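Local coordinates for protein iota-carrageenase (Alteromonas sp., PDB 1H80) that hydrolyses internal beta-1,4 linkages of iota-carrageenan, a sulfated galactan of red algal cell walls, with inversion of anomeric configuration, at residues Y143-K154 and G177-L188. Residues are numbered along the deposited sequence; the frame is centred on the assembly and turned at random. Where two conformers were deposited one is given.
Sequences YKISNFTIDDNK and GIIERIKQNNAL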
ATOM      1  N   TYR A 143      14.560  10.770   0.818  1.00  9.76           N
ATOM      2  CA  TYR A 143      13.303  11.480   0.900  1.00  9.85           C
ATOM      3  C   TYR A 143      12.503  11.151   2.138  1.00 10.42           C
ATOM      4  O   TYR A 143      12.733  10.146   2.805  1.00 10.70           O
ATOM      5  CB  TYR A 143      12.455  11.183  -0.340  1.00 10.60           C
ATOM      6  CG  TYR A 143      12.003   9.744  -0.475  1.00 10.55           C
ATOM      7  CD1 TYR A 143      12.823   8.779  -1.066  1.00 10.33           C
ATOM      8  CD2 TYR A 143      10.732   9.362  -0.060  1.00 11.35           C
ATOM      9  CE1 TYR A 143      12.374   7.466  -1.248  1.00 11.61           C
ATOM     10  CE2 TYR A 143      10.276   8.060  -0.236  1.00 11.64           C
ATOM     11  CZ  TYR A 143      11.096   7.121  -0.832  1.00 11.22           C
ATOM     12  OH  TYR A 143      10.609   5.853  -1.039  1.00 12.90           O
ATOM     13  N   LYS A 144      11.552  12.023   2.435  1.00  9.92           N
ATOM     14  CA  LYS A 144      10.693  11.841   3.585  1.00 10.28           C
ATOM     15  C   LYS A 144       9.315  12.379   3.249  1.00 10.69           C
ATOM     16  O   LYS A 144       9.178  13.522   2.815  1.00 12.22           O
ATOM     17  CB  LYS A 144      11.273  12.578   4.794  1.00 11.69           C
ATOM     18  CG  LYS A 144      10.505  12.363   6.085  1.00 14.58           C
ATOM     19  CD  LYS A 144      11.129  13.184   7.212  1.00 17.60           C
ATOM     20  CE  LYS A 144      10.440  12.927   8.539  1.00 20.83           C
ATOM     21  NZ  LYS A 144      11.004  13.809   9.602  1.00 22.39           N
ATOM     22  N   ILE A 145       8.307  11.531   3.408  1.00 10.51           N
ATOM     23  CA  ILE A 145       6.911  11.895   3.159  1.00 10.84           C
ATOM     24  C   ILE A 145       6.247  11.599   4.499  1.00 11.16           C
ATOM     25  O   ILE A 145       6.300  10.474   4.994  1.00 11.08           O
ATOM     26  CB  ILE A 145       6.324  11.049   2.024  1.00 12.05           C
ATOM     27  CG1 ILE A 145       7.032  11.423   0.718  1.00 13.55           C
ATOM     28  CG2 ILE A 145       4.819  11.291   1.905  1.00 12.20           C
ATOM     29  CD1 ILE A 145       6.673  10.540  -0.467  1.00 14.93           C
ATOM     30  N   SER A 146       5.591  12.609   5.071  1.00 11.20           N
ATOM     31  CA  SER A 146       5.067  12.462   6.422  1.00 12.42           C
ATOM     32  C   SER A 146       3.885  13.303   6.854  1.00 12.30           C
ATOM     33  O   SER A 146       3.687  14.399   6.351  1.00 12.09           O
ATOM     34  CB  SER A 146       6.234  12.793   7.371  1.00 13.98           C
ATOM     35  OG  SER A 146       5.861  12.944   8.730  1.00 19.30           O
ATOM     36  N   ASN A 147       3.119  12.764   7.799  1.00 12.10           N
ATOM     37  CA  ASN A 147       2.039  13.482   8.454  1.00 11.23           C
ATOM     38  C   ASN A 147       0.816  14.095   7.776  1.00 11.36           C
ATOM     39  O   ASN A 147       0.691  15.324   7.688  1.00 11.70           O
ATOM     40  CB  ASN A 147       2.714  14.560   9.280  1.00 11.82           C
ATOM     41  CG  ASN A 147       1.909  14.979  10.478  1.00 12.33           C
ATOM     42  OD1 ASN A 147       1.054  14.239  10.963  1.00 13.15           O
ATOM     43  ND2 ASN A 147       2.213  16.168  10.996  1.00 12.51           N
ATOM     44  N   PHE A 148      -0.109  13.246   7.352  1.00 11.54           N
ATOM     45  CA  PHE A 148      -1.346  13.724   6.775  1.00 11.64           C
ATOM     46  C   PHE A 148      -2.357  12.604   6.758  1.00 12.34           C
ATOM     47  O   PHE A 148      -2.027  11.432   6.969  1.00 11.71           O
ATOM     48  CB  PHE A 148      -1.118  14.316   5.379  1.00 12.57           C
ATOM     49  CG  PHE A 148      -0.434  13.394   4.417  1.00 11.94           C
ATOM     50  CD1 PHE A 148      -1.175  12.540   3.609  1.00 13.54           C
ATOM     51  CD2 PHE A 148       0.952  13.412   4.281  1.00 13.72           C
ATOM     52  CE1 PHE A 148      -0.547  11.719   2.674  1.00 13.72           C
ATOM     53  CE2 PHE A 148       1.592  12.593   3.350  1.00 13.48           C
ATOM     54  CZ  PHE A 148       0.840  11.746   2.543  1.00 14.11           C
ATOM     55  N   THR A 149      -3.607  12.995   6.572  1.00 12.53           N
ATOM     56  CA  THR A 149      -4.709  12.057   6.530  1.00 13.10           C
ATOM     57  C   THR A 149      -5.262  12.098   5.119  1.00 13.18           C
ATOM     58  O   THR A 149      -5.305  13.155   4.490  1.00 12.61           O
ATOM     59  CB  THR A 149      -5.818  12.464   7.520  1.00 14.66           C
ATOM     60  OG1 THR A 149      -5.310  12.397   8.859  1.00 16.61           O
ATOM     61  CG2 THR A 149      -7.024  11.543   7.389  1.00 15.78           C
ATOM     62  N   ILE A 150      -5.658  10.937   4.622  1.00 12.83           N
ATOM     63  CA  ILE A 150      -6.218  10.841   3.290  1.00 14.01           C
ATOM     64  C   ILE A 150      -7.655  10.374   3.422  1.00 13.98           C
ATOM     65  O   ILE A 150      -7.906   9.253   3.859  1.00 14.21           O
ATOM     66  CB  ILE A 150      -5.455   9.813   2.436  1.00 13.92           C
ATOM     67  CG1 ILE A 150      -3.972  10.183   2.379  1.00 14.69           C
ATOM     68  CG2 ILE A 150      -6.059   9.750   1.037  1.00 15.15           C
ATOM     69  CD1 ILE A 150      -3.093   9.086   1.818  1.00 16.04           C
ATOM     70  N   ASP A 151      -8.597  11.247   3.082  1.00 15.04           N
ATOM     71  CA  ASP A 151     -10.009  10.890   3.116  1.00 16.14           C
ATOM     72  C   ASP A 151     -10.307  10.345   1.729  1.00 16.15           C
ATOM     73  O   ASP A 151     -10.594  11.093   0.792  1.00 16.51           O
ATOM     74  CB  ASP A 151     -10.878  12.116   3.399  1.00 17.37           C
ATOM     75  CG  ASP A 151     -11.196  12.281   4.872  1.00 19.56           C
ATOM     76  OD1 ASP A 151     -10.549  11.618   5.711  1.00 20.53           O
ATOM     77  OD2 ASP A 151     -12.096  13.082   5.189  1.00 21.71           O
ATOM     78  N   ASP A 152     -10.213   9.028   1.605  1.00 16.79           N
ATOM     79  CA  ASP A 152     -10.436   8.352   0.337  1.00 17.58           C
ATOM     80  C   ASP A 152     -11.927   8.159   0.101  1.00 18.34           C
ATOM     81  O   ASP A 152     -12.754   8.435   0.974  1.00 17.74           O
ATOM     82  CB  ASP A 152      -9.740   6.988   0.367  1.00 17.92           C
ATOM     83  CG  ASP A 152      -9.375   6.476  -1.011  1.00 18.60           C
ATOM     84  OD1 ASP A 152      -9.918   6.971  -2.020  1.00 18.56           O
ATOM     85  OD2 ASP A 152      -8.536   5.553  -1.076  1.00 20.06           O
ATOM     86  N   ASN A 153     -12.258   7.695  -1.097  1.00 19.05           N
ATOM     87  CA  ASN A 153     -13.637   7.419  -1.467  1.00 19.96           C
ATOM     88  C   ASN A 153     -13.578   6.160  -2.316  1.00 19.26           C
ATOM     89  O   ASN A 153     -14.107   6.104  -3.426  1.00 19.26           O
ATOM     90  CB  ASN A 153     -14.228   8.584  -2.261  1.00 22.54           C
ATOM     91  CG  ASN A 153     -15.694   8.385  -2.566  1.00 24.71           C
ATOM     92  OD1 ASN A 153     -16.461   7.939  -1.711  1.00 27.65           O
ATOM     93  ND2 ASN A 153     -16.099   8.724  -3.783  1.00 26.72           N
ATOM     94  N   LYS A 154     -12.906   5.153  -1.770  1.00 18.26           N
ATOM     95  CA  LYS A 154     -12.722   3.875  -2.436  1.00 18.63           C
ATOM     96  C   LYS A 154     -12.227   4.040  -3.865  1.00 18.22           C
ATOM     97  O   LYS A 154     -12.745   3.425  -4.794  1.00 18.30           O
ATOM     98  CB  LYS A 154     -14.021   3.064  -2.409  1.00 18.76           C
ATOM     99  CG  LYS A 154     -14.433   2.633  -1.010  1.00 19.91           C
ATOM    100  CD  LYS A 154     -15.478   1.528  -1.065  1.00 20.33           C
ATOM    101  CE  LYS A 154     -15.913   1.096   0.326  1.00 21.03           C
ATOM    102  NZ  LYS A 154     -16.648   2.186   1.028  1.00 20.76           N
ATOM    103  N   GLY A 177      14.574   6.340   2.195  1.00 10.03           N
ATOM    104  CA  GLY A 177      13.465   7.227   2.461  1.00 10.23           C
ATOM    105  C   GLY A 177      12.663   6.798   3.661  1.00  9.66           C
ATOM    106  O   GLY A 177      12.808   5.688   4.169  1.00 10.43           O
ATOM    107  N   ILE A 178      11.829   7.716   4.127  1.00  9.78           N
ATOM    108  CA  ILE A 178      10.953   7.468   5.254  1.00  9.39           C
ATOM    109  C   ILE A 178       9.561   7.909   4.839  1.00 10.18           C
ATOM    110  O   ILE A 178       9.378   9.021   4.353  1.00 10.47           O
ATOM    111  CB  ILE A 178      11.364   8.289   6.495  1.00  8.95           C
ATOM    112  CG1 ILE A 178      12.784   7.919   6.918  1.00 10.57           C
ATOM    113  CG2 ILE A 178      10.373   8.045   7.630  1.00 10.81           C
ATOM    114  CD1 ILE A 178      13.274   8.666   8.151  1.00 11.23           C
ATOM    115  N   ILE A 179       8.594   7.020   5.004  1.00  9.38           N
ATOM    116  CA  ILE A 179       7.198   7.329   4.692  1.00 10.27           C
ATOM    117  C   ILE A 179       6.509   7.058   6.017  1.00 10.84           C
ATOM    118  O   ILE A 179       6.458   5.918   6.481  1.00 11.30           O
ATOM    119  CB  ILE A 179       6.672   6.416   3.584  1.00 11.12           C
ATOM    120  CG1 ILE A 179       7.438   6.718   2.295  1.00 12.85           C
ATOM    121  CG2 ILE A 179       5.173   6.634   3.394  1.00 12.63           C
ATOM    122  CD1 ILE A 179       7.140   5.772   1.156  1.00 12.64           C
ATOM    123  N   GLU A 180       5.983   8.108   6.640  1.00 11.03           N
ATOM    124  CA  GLU A 180       5.409   7.936   7.965  1.00 11.38           C
ATOM    125  C   GLU A 180       4.259   8.832   8.342  1.00 11.97           C
ATOM    126  O   GLU A 180       3.986   9.832   7.688  1.00 11.85           O
ATOM    127  CB  GLU A 180       6.497   8.183   9.006  1.00 13.32           C
ATOM    128  CG  GLU A 180       7.107   9.583   8.846  1.00 16.31           C
ATOM    129  CD  GLU A 180       7.819  10.094  10.084  1.00 20.17           C
ATOM    130  OE1 GLU A 180       8.475   9.296  10.776  1.00 22.74           O
ATOM    131  OE2 GLU A 180       7.736  11.314  10.350  0.75 21.57           O
ATOM    132  N   ARG A 181       3.596   8.458   9.432  1.00 11.71           N
ATOM    133  CA  ARG A 181       2.482   9.219   9.983  1.00 12.15           C
ATOM    134  C   ARG A 181       1.406   9.561   8.970  1.00 11.94           C
ATOM    135  O   ARG A 181       1.144  10.733   8.696  1.00 11.52           O
ATOM    136  CB  ARG A 181       3.009  10.501  10.626  1.00 13.65           C
ATOM    137  CG  ARG A 181       4.029  10.253  11.723  0.50 16.37           C
ATOM    138  CD  ARG A 181       4.550  11.559  12.284  0.50 19.80           C
ATOM    139  NE  ARG A 181       3.493  12.329  12.929  0.50 22.70           N
ATOM    140  CZ  ARG A 181       3.618  13.599  13.302  0.50 24.74           C
ATOM    141  NH1 ARG A 181       4.755  14.246  13.089  0.50 25.00           N
ATOM    142  NH2 ARG A 181       2.606  14.220  13.891  0.50 25.06           N
ATOM    143  N   ILE A 182       0.775   8.532   8.423  1.00 11.39           N
ATOM    144  CA  ILE A 182      -0.283   8.737   7.457  1.00 12.36           C
ATOM    145  C   ILE A 182      -1.455   7.854   7.836  1.00 11.74           C
ATOM    146  O   ILE A 182      -1.280   6.711   8.251  1.00 12.29           O
ATOM    147  CB  ILE A 182       0.178   8.392   6.027  1.00 12.69           C
ATOM    148  CG1 ILE A 182       1.367   9.277   5.640  1.00 13.65           C
ATOM    149  CG2 ILE A 182      -0.970   8.617   5.045  1.00 13.12           C
ATOM    150  CD1 ILE A 182       2.020   8.886   4.328  1.00 15.29           C
ATOM    151  N   LYS A 183      -2.651   8.413   7.723  1.00 12.23           N
ATOM    152  CA  LYS A 183      -3.871   7.684   8.022  1.00 12.94           C
ATOM    153  C   LYS A 183      -4.735   7.799   6.786  1.00 12.80           C
ATOM    154  O   LYS A 183      -4.890   8.888   6.238  1.00 13.68           O
ATOM    155  CB  LYS A 183      -4.599   8.312   9.216  1.00 14.74           C
ATOM    156  CG  LYS A 183      -6.040   7.835   9.408  1.00 17.98           C
ATOM    157  CD  LYS A 183      -6.118   6.340   9.667  1.00 19.29           C
ATOM    158  CE  LYS A 183      -7.564   5.863   9.735  1.00 20.62           C
ATOM    159  NZ  LYS A 183      -8.319   6.541  10.832  1.00 22.85           N
ATOM    160  N   GLN A 184      -5.273   6.674   6.332  1.00 12.59           N
ATOM    161  CA  GLN A 184      -6.146   6.676   5.170  1.00 13.29           C
ATOM    162  C   GLN A 184      -7.515   6.166   5.577  1.00 14.00           C
ATOM    163  O   GLN A 184      -7.634   5.113   6.204  1.00 14.37           O
ATOM    164  CB  GLN A 184      -5.585   5.789   4.059  1.00 14.30           C
ATOM    165  CG  GLN A 184      -6.437   5.804   2.795  1.00 14.64           C
ATOM    166  CD  GLN A 184      -5.716   5.219   1.600  1.00 16.76           C
ATOM    167  OE1 GLN A 184      -4.493   5.298   1.508  1.00 18.21           O
ATOM    168  NE2 GLN A 184      -6.468   4.649   0.668  1.00 15.96           N
ATOM    169  N   ASN A 185      -8.547   6.928   5.233  1.00 13.80           N
ATOM    170  CA  ASN A 185      -9.910   6.529   5.555  1.00 15.15           C
ATOM    171  C   ASN A 185     -10.649   6.074   4.310  1.00 15.05           C
ATOM    172  O   ASN A 185     -10.441   6.601   3.218  1.00 15.49           O
ATOM    173  CB  ASN A 185     -10.685   7.690   6.182  1.00 15.66           C
ATOM    174  CG  ASN A 185     -10.112   8.124   7.509  1.00 16.64           C
ATOM    175  OD1 ASN A 185      -9.964   7.319   8.426  1.00 18.17           O
ATOM    176  ND2 ASN A 185      -9.790   9.405   7.625  1.00 18.30           N
ATOM    177  N   ASN A 186     -11.506   5.078   4.496  1.00 15.76           N
ATOM    178  CA  ASN A 186     -12.345   4.537   3.435  1.00 16.27           C
ATOM    179  C   ASN A 186     -11.629   4.124   2.150  1.00 15.85           C
ATOM    180  O   ASN A 186     -11.953   4.596   1.060  1.00 15.55           O
ATOM    181  CB  ASN A 186     -13.460   5.543   3.123  1.00 17.47           C
ATOM    182  CG  ASN A 186     -14.595   4.924   2.333  1.00 18.28           C
ATOM    183  OD1 ASN A 186     -14.864   3.730   2.454  1.00 19.87           O
ATOM    184  ND2 ASN A 186     -15.278   5.736   1.531  1.00 20.35           N
ATOM    185  N   ALA A 187     -10.663   3.222   2.282  1.00 15.27           N
ATOM    186  CA  ALA A 187      -9.920   2.723   1.130  1.00 15.51           C
ATOM    187  C   ALA A 187     -10.668   1.553   0.494  1.00 15.94           C
ATOM    188  O   ALA A 187     -11.425   0.847   1.168  1.00 16.34           O
ATOM    189  CB  ALA A 187      -8.533   2.266   1.563  1.00 15.36           C
ATOM    190  N   LEU A 188     -10.460   1.358  -0.803  1.00 15.94           N
ATOM    191  CA  LEU A 188     -11.082   0.252  -1.523  1.00 15.83           C
ATOM    192  C   LEU A 188     -10.307  -1.008  -1.143  1.00 15.99           C
ATOM    193  O   LEU A 188      -9.084  -0.969  -0.997  1.00 15.31           O
ATOM    194  CB  LEU A 188     -10.997   0.497  -3.029  1.00 16.79           C
ATOM    195  CG  LEU A 188     -11.607  -0.543  -3.969  1.00 17.98           C
ATOM    196  CD1 LEU A 188     -13.084  -0.749  -3.657  1.00 18.24           C
ATOM    197  CD2 LEU A 188     -11.421  -0.067  -5.401  1.00 17.64           C
TER
HETATM  198  O   HOH W   1       9.749  12.598  11.573  1.00 33.71           O
HETATM  199  O   HOH W   2      -0.004  13.940  13.567  1.00 40.45           O
HETATM  200  O   HOH W   3      -8.931   3.236  -2.191  1.00 17.28           O
HETATM  201  O   HOH W   4     -15.397   8.444   1.720  1.00 30.14           O
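Gly177 lies under the ring of Tyr143, its CA 3.9 Å from the ring centroid and almost on the ring normal. Lacking a side chain, Gly177 offers a hollow where a CB would run into Tyr143 CE1; CG between the backbone N and the carbonyl carbon (chi1 65°) folds the ring into it, and Ile179 CG1 meets the ring obliquely. Phe148, with a similar chi1, lays one face on Ile182, whose CD1 comes 3.6 Å from Phe148 CZ, while Ile145 CG2 and Ile150 CG1 fit against the ring's edge. These side chains stack in register inside a right-handed parallel beta-helix, the fold of this pectate lyase-like enzyme, where strands 143-151 and 177-185 belong to successive coils. At the corner, hydrogen bonds from ND2 to the carbonyls of Gly115 and Gly117 fix the Asn147 amide, on which one of two deposited Arg181 conformers stacks its guanidinium, planes 27° apart. Ser146 OG donates to the anti lone pair of Glu180 OE2 (3.0 Å); Arg205 salt-bridges OE1. Asn185 ND2 hydrogen-bonds Asp151 OD1, whose OD2 salt-bridges Lys125. Beyond the strands Lys154 rests CB against Leu188 CB, and a bend at chi4 (67°) brings NZ to a lone pair of Asn186 OD1 at 2.8 Å; NZ also binds Trp462 O. Cut back to an alanine, this position would probably deprive the Trp462 carbonyl of its ammonium, leave Asn186 OD1 to Arg464, and strip CD from Leu188 CD1.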